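Side-chain contacts in aminotransferase (PDB 3JTX), which probably transfers amino groups between amino acids and keto acids, as a pyridoxal-phosphate-dependent enzyme of the class I and II aminotransferase family: residues P156-I161 with K191-L196; A76-R81 with Y210-F215; T53-E58 with V282-I287. One frame throughout, in Å; residues are numbered along the deposited sequence.

Contact 1: residues P156-I161 with K191-L196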
loop_
_atom_site.group_PDB
_atom_site.type_symbol
_atom_site.label_atom_id
_atom_site.label_comp_id
_atom_site.label_asym_id
_atom_site.label_seq_id
_atom_site.Cartn_x
_atom_site.Cartn_y
_atom_site.Cartn_z
ATOM N N PRO A 156 12.597 -6.713 26.614
ATOM C CA PRO A 156 13.605 -5.718 26.216
ATOM C C PRO A 156 14.329 -5.068 27.393
ATOM O O PRO A 156 13.692 -4.731 28.381
ATOM C CB PRO A 156 12.789 -4.652 25.471
ATOM C CG PRO A 156 11.456 -5.268 25.198
ATOM C CD PRO A 156 11.233 -6.280 26.264
ATOM N N ASP A 157 15.645 -4.891 27.265
ATOM C CA ASP A 157 16.465 -4.227 28.277
ATOM C C ASP A 157 16.622 -2.748 27.936
ATOM O O ASP A 157 17.561 -2.337 27.247
ATOM C CB ASP A 157 17.837 -4.899 28.385
ATOM C CG ASP A 157 18.660 -4.376 29.552
ATOM O OD1 ASP A 157 18.249 -3.402 30.210
ATOM O OD2 ASP A 157 19.728 -4.954 29.817
ATOM N N TRP A 158 15.698 -1.946 28.445
ATOM C CA TRP A 158 15.633 -0.528 28.085
ATOM C C TRP A 158 16.793 0.304 28.635
ATOM O O TRP A 158 17.100 1.351 28.077
ATOM C CB TRP A 158 14.323 0.088 28.558
ATOM C CG TRP A 158 13.079 -0.615 28.094
ATOM C CD1 TRP A 158 12.209 -1.309 28.868
ATOM C CD2 TRP A 158 12.559 -0.671 26.756
ATOM N NE1 TRP A 158 11.184 -1.811 28.101
ATOM C CE2 TRP A 158 11.369 -1.421 26.803
ATOM C CE3 TRP A 158 12.981 -0.157 25.527
ATOM C CZ2 TRP A 158 10.596 -1.679 25.667
ATOM C CZ3 TRP A 158 12.204 -0.406 24.399
ATOM C CH2 TRP A 158 11.030 -1.164 24.479
ATOM N N ARG A 159 17.457 -0.164 29.695
ATOM C CA ARG A 159 18.462 0.660 30.365
ATOM C C ARG A 159 19.772 0.721 29.579
ATOM O O ARG A 159 20.605 1.576 29.847
ATOM C CB ARG A 159 18.694 0.199 31.812
ATOM C CG ARG A 159 19.623 -0.995 31.966
ATOM C CD ARG A 159 19.648 -1.511 33.406
ATOM N NE ARG A 159 20.326 -2.806 33.484
ATOM C CZ ARG A 159 19.774 -3.986 33.195
ATOM N NH1 ARG A 159 18.507 -4.072 32.810
ATOM N NH2 ARG A 159 20.497 -5.096 33.302
ATOM N N SER A 160 19.939 -0.170 28.603
ATOM C CA SER A 160 21.058 -0.090 27.664
ATOM C C SER A 160 20.934 1.086 26.685
ATOM O O SER A 160 21.893 1.400 25.978
ATOM C CB SER A 160 21.159 -1.386 26.862
ATOM O OG SER A 160 19.945 -1.661 26.176
ATOM N N ILE A 161 19.767 1.725 26.623
ATOM C CA ILE A 161 19.603 2.919 25.804
ATOM C C ILE A 161 19.973 4.121 26.681
ATOM O O ILE A 161 19.444 4.269 27.773
ATOM C CB ILE A 161 18.154 3.065 25.268
ATOM C CG1 ILE A 161 17.677 1.788 24.554
ATOM C CG2 ILE A 161 18.044 4.286 24.357
ATOM C CD1 ILE A 161 18.405 1.467 23.296
ATOM N N LYS A 191 4.342 -1.402 32.202
ATOM C CA LYS A 191 4.519 -0.288 33.118
ATOM C C LYS A 191 5.860 0.416 32.900
ATOM O O LYS A 191 5.930 1.641 32.906
ATOM C CB LYS A 191 4.393 -0.731 34.581
ATOM C CG LYS A 191 4.717 0.422 35.543
ATOM C CD LYS A 191 4.454 0.116 36.987
ATOM C CE LYS A 191 4.960 1.272 37.878
ATOM N NZ LYS A 191 4.173 2.529 37.612
ATOM N N GLU A 192 6.924 -0.353 32.724
ATOM C CA GLU A 192 8.239 0.235 32.492
ATOM C C GLU A 192 8.281 1.123 31.245
ATOM O O GLU A 192 8.780 2.256 31.307
ATOM C CB GLU A 192 9.308 -0.850 32.398
ATOM C CG GLU A 192 10.721 -0.299 32.415
ATOM C CD GLU A 192 11.803 -1.367 32.543
ATOM O OE1 GLU A 192 11.517 -2.575 32.371
ATOM O OE2 GLU A 192 12.964 -0.971 32.792
ATOM N N VAL A 193 7.760 0.622 30.126
ATOM C CA VAL A 193 7.814 1.401 28.899
ATOM C C VAL A 193 6.864 2.605 28.978
ATOM O O VAL A 193 7.189 3.676 28.457
ATOM C CB VAL A 193 7.614 0.541 27.623
ATOM C CG1 VAL A 193 6.175 0.048 27.475
ATOM C CG2 VAL A 193 8.075 1.335 26.383
ATOM N N PHE A 194 5.733 2.453 29.668
ATOM C CA PHE A 194 4.822 3.567 29.877
ATOM C C PHE A 194 5.495 4.679 30.701
ATOM O O PHE A 194 5.338 5.863 30.398
ATOM C CB PHE A 194 3.520 3.114 30.560
ATOM C CG PHE A 194 2.585 2.302 29.673
ATOM C CD1 PHE A 194 2.494 2.521 28.299
ATOM C CD2 PHE A 194 1.744 1.351 30.239
ATOM C CE1 PHE A 194 1.626 1.789 27.524
ATOM C CE2 PHE A 194 0.879 0.614 29.458
ATOM C CZ PHE A 194 0.812 0.828 28.117
ATOM N N ASP A 195 6.227 4.303 31.744
ATOM C CA ASP A 195 6.933 5.284 32.552
ATOM C C ASP A 195 8.003 6.002 31.707
ATOM O O ASP A 195 8.161 7.221 31.813
ATOM C CB ASP A 195 7.534 4.638 33.801
ATOM C CG ASP A 195 6.459 4.221 34.845
ATOM O OD1 ASP A 195 5.342 4.763 34.842
ATOM O OD2 ASP A 195 6.732 3.349 35.681
ATOM N N LEU A 196 8.721 5.259 30.867
ATOM C CA LEU A 196 9.671 5.873 29.928
ATOM C C LEU A 196 8.967 6.832 28.958
ATOM O O LEU A 196 9.468 7.923 28.668
ATOM C CB LEU A 196 10.474 4.803 29.175
ATOM C CG LEU A 196 11.612 4.149 29.974
ATOM C CD1 LEU A 196 12.018 2.856 29.336
ATOM C CD2 LEU A 196 12.815 5.093 30.112
HETATM O O HOH W 1 14.693 -2.543 31.357
#

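Contact 2: residues A76-R81 with Y210-F215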
loop_
_atom_site.group_PDB
_atom_site.type_symbol
_atom_site.label_atom_id
_atom_site.label_comp_id
_atom_site.label_asym_id
_atom_site.label_seq_id
_atom_site.Cartn_x
_atom_site.Cartn_y
_atom_site.Cartn_z
ATOM N N ALA A 76 -13.784 -3.128 16.367
ATOM C CA ALA A 76 -14.148 -2.670 17.726
ATOM C C ALA A 76 -14.820 -3.783 18.531
ATOM O O ALA A 76 -14.510 -3.991 19.713
ATOM C CB ALA A 76 -15.042 -1.452 17.654
ATOM N N ASN A 77 -15.746 -4.496 17.888
ATOM C CA ASN A 77 -16.435 -5.613 18.522
ATOM C C ASN A 77 -15.478 -6.748 18.882
ATOM O O ASN A 77 -15.565 -7.303 19.975
ATOM C CB ASN A 77 -17.543 -6.155 17.625
ATOM C CG ASN A 77 -18.702 -5.182 17.457
ATOM O OD1 ASN A 77 -18.862 -4.246 18.238
ATOM N ND2 ASN A 77 -19.508 -5.397 16.419
ATOM N N TRP A 78 -14.576 -7.087 17.963
ATOM C CA TRP A 78 -13.543 -8.089 18.222
ATOM C C TRP A 78 -12.659 -7.729 19.427
ATOM O O TRP A 78 -12.406 -8.576 20.292
ATOM C CB TRP A 78 -12.649 -8.314 16.995
ATOM C CG TRP A 78 -11.585 -9.326 17.279
ATOM C CD1 TRP A 78 -11.734 -10.689 17.322
ATOM C CD2 TRP A 78 -10.217 -9.062 17.609
ATOM N NE1 TRP A 78 -10.543 -11.281 17.644
ATOM C CE2 TRP A 78 -9.594 -10.307 17.825
ATOM C CE3 TRP A 78 -9.462 -7.898 17.732
ATOM C CZ2 TRP A 78 -8.240 -10.420 18.169
ATOM C CZ3 TRP A 78 -8.114 -8.007 18.058
ATOM C CH2 TRP A 78 -7.520 -9.260 18.275
ATOM N N LEU A 79 -12.212 -6.475 19.483
ATOM C CA LEU A 79 -11.386 -5.990 20.600
ATOM C C LEU A 79 -12.096 -6.143 21.955
ATOM O O LEU A 79 -11.474 -6.498 22.953
ATOM C CB LEU A 79 -11.008 -4.512 20.398
ATOM C CG LEU A 79 -9.961 -4.197 19.315
ATOM C CD1 LEU A 79 -9.972 -2.713 18.995
ATOM C CD2 LEU A 79 -8.539 -4.639 19.718
ATOM N N LYS A 80 -13.385 -5.823 21.988
ATOM C CA LYS A 80 -14.168 -5.940 23.218
ATOM C C LYS A 80 -14.277 -7.391 23.675
ATOM O O LYS A 80 -14.181 -7.673 24.882
ATOM C CB LYS A 80 -15.570 -5.348 23.045
ATOM C CG LYS A 80 -16.272 -5.151 24.381
ATOM C CD LYS A 80 -17.576 -4.358 24.269
ATOM C CE LYS A 80 -18.219 -4.228 25.646
ATOM N NZ LYS A 80 -19.629 -3.738 25.563
ATOM N N ARG A 81 -14.491 -8.299 22.720
ATOM C CA ARG A 81 -14.539 -9.732 23.022
ATOM C C ARG A 81 -13.191 -10.256 23.484
ATOM O O ARG A 81 -13.110 -11.064 24.404
ATOM C CB ARG A 81 -14.987 -10.531 21.797
ATOM C CG ARG A 81 -16.466 -10.350 21.435
ATOM C CD ARG A 81 -16.975 -11.471 20.520
ATOM N NE ARG A 81 -16.106 -11.746 19.376
ATOM C CZ ARG A 81 -16.076 -11.030 18.253
ATOM N NH1 ARG A 81 -16.868 -9.970 18.109
ATOM N NH2 ARG A 81 -15.256 -11.375 17.268
ATOM N N TYR A 210 0.697 -11.856 16.464
ATOM C CA TYR A 210 0.625 -13.239 17.020
ATOM C C TYR A 210 -0.341 -13.369 18.200
ATOM O O TYR A 210 -0.373 -14.408 18.861
ATOM C CB TYR A 210 2.020 -13.763 17.412
ATOM C CG TYR A 210 2.926 -13.934 16.215
ATOM C CD1 TYR A 210 2.901 -15.105 15.456
ATOM C CD2 TYR A 210 3.783 -12.904 15.813
ATOM C CE1 TYR A 210 3.724 -15.252 14.341
ATOM C CE2 TYR A 210 4.598 -13.041 14.695
ATOM C CZ TYR A 210 4.570 -14.212 13.965
ATOM O OH TYR A 210 5.381 -14.354 12.863
ATOM N N SER A 211 -1.142 -12.338 18.471
ATOM C CA SER A 211 -1.994 -12.331 19.677
ATOM C C SER A 211 -2.896 -13.562 19.835
ATOM O O SER A 211 -3.289 -13.903 20.967
ATOM C CB SER A 211 -2.884 -11.081 19.711
ATOM O OG SER A 211 -3.887 -11.149 18.718
ATOM N N GLU A 212 -3.261 -14.203 18.720
ATOM C CA GLU A 212 -4.204 -15.331 18.763
ATOM C C GLU A 212 -3.547 -16.696 18.730
ATOM O O GLU A 212 -4.240 -17.695 18.814
ATOM C CB GLU A 212 -5.222 -15.239 17.619
ATOM C CG GLU A 212 -5.958 -13.915 17.590
ATOM C CD GLU A 212 -6.497 -13.579 18.950
ATOM O OE1 GLU A 212 -7.405 -14.303 19.397
ATOM O OE2 GLU A 212 -5.968 -12.645 19.596
ATOM N N ILE A 213 -2.221 -16.748 18.611
ATOM C CA ILE A 213 -1.511 -18.025 18.625
ATOM C C ILE A 213 -0.941 -18.227 20.032
ATOM O O ILE A 213 0.135 -17.706 20.363
ATOM C CB ILE A 213 -0.399 -18.092 17.539
ATOM C CG1 ILE A 213 -0.932 -17.638 16.159
ATOM C CG2 ILE A 213 0.170 -19.483 17.472
ATOM C CD1 ILE A 213 -2.145 -18.373 15.655
ATOM N N TYR A 214 -1.695 -18.970 20.849
ATOM C CA TYR A 214 -1.375 -19.181 22.260
ATOM C C TYR A 214 -1.893 -20.532 22.740
ATOM O O TYR A 214 -2.590 -21.233 22.009
ATOM C CB TYR A 214 -1.946 -18.045 23.136
ATOM C CG TYR A 214 -3.464 -17.874 23.093
ATOM C CD1 TYR A 214 -4.301 -18.671 23.868
ATOM C CD2 TYR A 214 -4.052 -16.901 22.296
ATOM C CE1 TYR A 214 -5.693 -18.512 23.836
ATOM C CE2 TYR A 214 -5.438 -16.738 22.247
ATOM C CZ TYR A 214 -6.254 -17.552 23.028
ATOM O OH TYR A 214 -7.634 -17.403 23.011
ATOM N N PHE A 215 -1.564 -20.873 23.983
ATOM C CA PHE A 215 -1.788 -22.203 24.524
ATOM C C PHE A 215 -2.676 -22.193 25.757
ATOM O O PHE A 215 -2.751 -21.195 26.480
ATOM C CB PHE A 215 -0.427 -22.842 24.849
ATOM C CG PHE A 215 0.590 -22.614 23.772
ATOM C CD1 PHE A 215 0.424 -23.192 22.521
ATOM C CD2 PHE A 215 1.663 -21.765 23.979
ATOM C CE1 PHE A 215 1.321 -22.943 21.492
ATOM C CE2 PHE A 215 2.564 -21.511 22.959
ATOM C CZ PHE A 215 2.396 -22.098 21.712
HETATM O O HOH W 2 -9.522 -14.074 17.703
#

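Contact 3: residues T53-E58 with V282-I287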
loop_
_atom_site.group_PDB
_atom_site.type_symbol
_atom_site.label_atom_id
_atom_site.label_comp_id
_atom_site.label_asym_id
_atom_site.label_seq_id
_atom_site.Cartn_x
_atom_site.Cartn_y
_atom_site.Cartn_z
ATOM N N THR A 53 -16.215 -13.774 -2.171
ATOM C CA THR A 53 -16.960 -14.097 -3.398
ATOM C C THR A 53 -18.334 -13.432 -3.484
ATOM O O THR A 53 -18.721 -12.920 -4.558
ATOM C CB THR A 53 -17.094 -15.622 -3.588
ATOM O OG1 THR A 53 -15.806 -16.146 -3.908
ATOM C CG2 THR A 53 -18.075 -15.997 -4.720
ATOM N N ALA A 54 -19.065 -13.437 -2.368
ATOM C CA ALA A 54 -20.417 -12.891 -2.322
ATOM C C ALA A 54 -20.454 -11.388 -2.622
ATOM O O ALA A 54 -21.479 -10.869 -3.042
ATOM C CB ALA A 54 -21.053 -13.165 -0.972
ATOM N N SER A 55 -19.333 -10.695 -2.436
ATOM C CA SER A 55 -19.324 -9.241 -2.533
ATOM C C SER A 55 -18.549 -8.707 -3.735
ATOM O O SER A 55 -18.307 -7.514 -3.836
ATOM C CB SER A 55 -18.760 -8.670 -1.241
ATOM O OG SER A 55 -17.448 -9.143 -1.023
ATOM N N LEU A 56 -18.177 -9.580 -4.658
ATOM C CA LEU A 56 -17.245 -9.175 -5.752
ATOM C C LEU A 56 -17.817 -8.104 -6.704
ATOM O O LEU A 56 -17.040 -7.381 -7.331
ATOM C CB LEU A 56 -16.752 -10.395 -6.551
ATOM C CG LEU A 56 -15.680 -11.226 -5.851
ATOM C CD1 LEU A 56 -15.364 -12.463 -6.670
ATOM C CD2 LEU A 56 -14.403 -10.415 -5.604
ATOM N N HIS A 57 -19.145 -7.975 -6.779
ATOM C CA HIS A 57 -19.755 -6.893 -7.550
ATOM C C HIS A 57 -19.284 -5.511 -7.061
ATOM O O HIS A 57 -19.255 -4.545 -7.832
ATOM C CB HIS A 57 -21.290 -6.997 -7.538
ATOM C CG HIS A 57 -21.902 -6.956 -6.171
ATOM N ND1 HIS A 57 -21.858 -8.026 -5.297
ATOM C CD2 HIS A 57 -22.598 -5.982 -5.537
ATOM C CE1 HIS A 57 -22.483 -7.701 -4.181
ATOM N NE2 HIS A 57 -22.957 -6.474 -4.306
ATOM N N GLU A 58 -18.888 -5.426 -5.794
ATOM C CA GLU A 58 -18.407 -4.190 -5.199
ATOM C C GLU A 58 -16.975 -3.758 -5.606
ATOM O O GLU A 58 -16.510 -2.696 -5.187
ATOM C CB GLU A 58 -18.531 -4.258 -3.677
ATOM C CG GLU A 58 -19.984 -4.327 -3.214
ATOM C CD GLU A 58 -20.118 -4.319 -1.701
ATOM O OE1 GLU A 58 -19.930 -5.393 -1.084
ATOM O OE2 GLU A 58 -20.422 -3.243 -1.139
ATOM N N VAL A 282 -12.530 -7.127 -0.014
ATOM C CA VAL A 282 -11.582 -7.492 1.044
ATOM C C VAL A 282 -12.069 -7.027 2.426
ATOM O O VAL A 282 -11.909 -7.752 3.426
ATOM C CB VAL A 282 -10.180 -6.955 0.743
ATOM C CG1 VAL A 282 -9.231 -7.231 1.900
ATOM C CG2 VAL A 282 -9.652 -7.603 -0.561
ATOM N N GLN A 283 -12.694 -5.850 2.481
ATOM C CA GLN A 283 -13.340 -5.397 3.704
ATOM C C GLN A 283 -14.450 -6.358 4.167
ATOM O O GLN A 283 -14.561 -6.663 5.356
ATOM C CB GLN A 283 -13.925 -3.997 3.548
ATOM C CG GLN A 283 -12.887 -2.887 3.312
ATOM C CD GLN A 283 -13.510 -1.510 3.484
ATOM O OE1 GLN A 283 -14.147 -1.235 4.508
ATOM N NE2 GLN A 283 -13.318 -0.632 2.489
ATOM N N ARG A 284 -15.250 -6.840 3.221
ATOM C CA ARG A 284 -16.326 -7.778 3.542
ATOM C C ARG A 284 -15.776 -9.114 4.086
ATOM O O ARG A 284 -16.291 -9.660 5.067
ATOM C CB ARG A 284 -17.207 -8.036 2.320
ATOM C CG ARG A 284 -17.849 -6.784 1.728
ATOM C CD ARG A 284 -19.099 -6.367 2.438
ATOM N NE ARG A 284 -19.652 -5.166 1.823
ATOM C CZ ARG A 284 -20.316 -4.218 2.469
ATOM N NH1 ARG A 284 -20.546 -4.312 3.780
ATOM N NH2 ARG A 284 -20.745 -3.156 1.805
ATOM N N ALA A 285 -14.762 -9.641 3.411
ATOM C CA ALA A 285 -14.093 -10.867 3.835
ATOM C C ALA A 285 -13.492 -10.677 5.227
ATOM O O ALA A 285 -13.514 -11.594 6.055
ATOM C CB ALA A 285 -13.008 -11.237 2.815
ATOM N N SER A 286 -12.993 -9.471 5.498
ATOM C CA SER A 286 -12.363 -9.153 6.776
ATOM C C SER A 286 -13.376 -9.055 7.912
ATOM O O SER A 286 -13.120 -9.552 9.008
ATOM C CB SER A 286 -11.548 -7.853 6.669
ATOM O OG SER A 286 -10.564 -7.970 5.636
ATOM N N ILE A 287 -14.523 -8.436 7.650
ATOM C CA ILE A 287 -15.634 -8.431 8.613
ATOM C C ILE A 287 -16.000 -9.871 8.997
ATOM O O ILE A 287 -16.085 -10.213 10.192
ATOM C CB ILE A 287 -16.876 -7.703 8.047
ATOM C CG1 ILE A 287 -16.626 -6.196 7.957
ATOM C CG2 ILE A 287 -18.109 -7.944 8.944
ATOM C CD1 ILE A 287 -17.617 -5.442 7.044
#

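Contact 1: residues P156-I161 with K191-L196
W158 reaches from the 3-10 turn of 156-161 onto helix 187-200, where V193, E192 and L196 receive its indole. The two segments belong to the large PLP-binding domain of a class I and II aminotransferase. Helix 187-200 links the parallel strands 169-175 and 203-207 of the seven-stranded mixed sheet, a beta-alpha-beta crossover, while the turn follows the edge strand 143-148. The indole has an apolar group over each face, both toward the rim. In one of its two modelled conformers, V193 puts CG2 over one face, 4.0 Å above the ring plane, and on the other sits CB of P156, two residues back in the segment of W158. L196 comes in obliquely, its CD1 3.7 Å from CB of W158. W166 of helix 163-167 touches both W158 and L196 and continues the apolar packing. E192 approaches differently. With CG anti to the backbone N (chi1 -169°) and the chain extended, its carboxylate arrives at the indole edge beside CD1, turned 79° against the ring. That places one oxygen, OE1, in the ring plane, while the other bridges back to the turn through water: the molecule donates to E192 OE2 at 2.7 Å and accepts from the backbone N of W158 at 3.1 Å.

Contact 2: residues A76-R81 with Y210-F215
The indole of W78 meets E212 and S211 with the rim of its six-membered ring. E212 CD lies in the ring plane, and E212 OE2 comes within 3.5 Å of W78 CZ2; the carboxylate itself is turned 79° against the indole. S211 OG stands farther along the same edge, 4.1 Å from W78 CH2. The ring of W290 also meets the indole, the two planes about 55° apart. A water in the plane of the W78 ring extends the edge-on meeting: it accepts from W78 NE1 at 3.0 Å and donates to E212 OE1 at 2.7 Å, tying the indole N-H to the acid. A chi1 of 179° swings the indole away from the backbone N and off the helix toward the turn. The guanidinium of R81, nearly one helical turn on, has W78 CA over one face.

E212 is buried, and both oxygens are engaged. OE2 accepts a hydrogen bond from S211 OG on its anti lone pair, at 2.7 Å. R82 grips the type I beta turn Y210-I213 twice, bonding the carbonyl of S211 and forming a salt bridge to E212 OE2 that probably favours the ionised acid. At the start of that turn, Y210 OH hydrogen-bonds O3 of the PLP-lysine at position 245, so the loop belongs to the cofactor site. Helix 69-82 packs W78 and L79 on F256 of strand 255-259, while the loop after strand 203-207 lays I213 and Y214 against helix 294-314.

Contact 3: residues T53-E58 with V282-I287
This is a bidentate salt bridge, E58 to R284, with S55 packed beside the arginine stem; in the fold type I architecture of PLP-dependent aminotransferases it joins the end of helix 46-54 and the 3-10 turn after it to helix 280-291, near the subunit interface of the dimer. The grip is side-on: NE and NH2 of R284 each take one carboxylate oxygen, both on syn lone pairs. The bond from R284 NE to E58 OE1 is 2.9 Å long and tilts somewhat from the guanidinium plane, whereas R284 NH2 to E58 OE2, at 3.0 Å, lies in it and is straighter (169°). Carboxylate and guanidinium are nearly coplanar, 17° apart, and the paired bonds hold them flat.

R284 bends at chi2 (-83°), bringing the guanidinium round to E58; the E58 side chain, extended beyond CG, crosses that of R284 at about a right angle. The remaining terminal nitrogen of R284, NH1, forms a second salt bridge with E70 of helix 69-82, so two acids share this arginine and probably offset its charge. Earlier in the 53-58 segment, T53 OG1 hydrogen-bonds OG1 of T53 of the second subunit. S55 OG hydrogen-bonds back to the carbonyls of A51, its strongest polar partner, and L52 of helix 46-54. Toward R284 its contact is van der Waals: S55 CB lies 3.6 Å from R284 CG, and S55 OG 3.5 Å from R284 CB.

Contact 2 is the one joined to the active site: its 210-215 loop reaches the cofactor. Contact 3 is its nearer neighbour, with centres about 22 Å apart and nearest atoms about 7 Å apart. Helix 69-82 connects them, since it bears W78 of contact 2 and E70, which pairs with R284 of contact 3. Contact 1 lies across the chain's centre from contact 3, their centres about 42 Å apart, and about 25 Å from the centre of contact 2. The seven-stranded sheet relates contacts 1 and 2: along the chain, strand 203-207 leads from helix 187-200 of contact 1 to the 210-215 loop of contact 2.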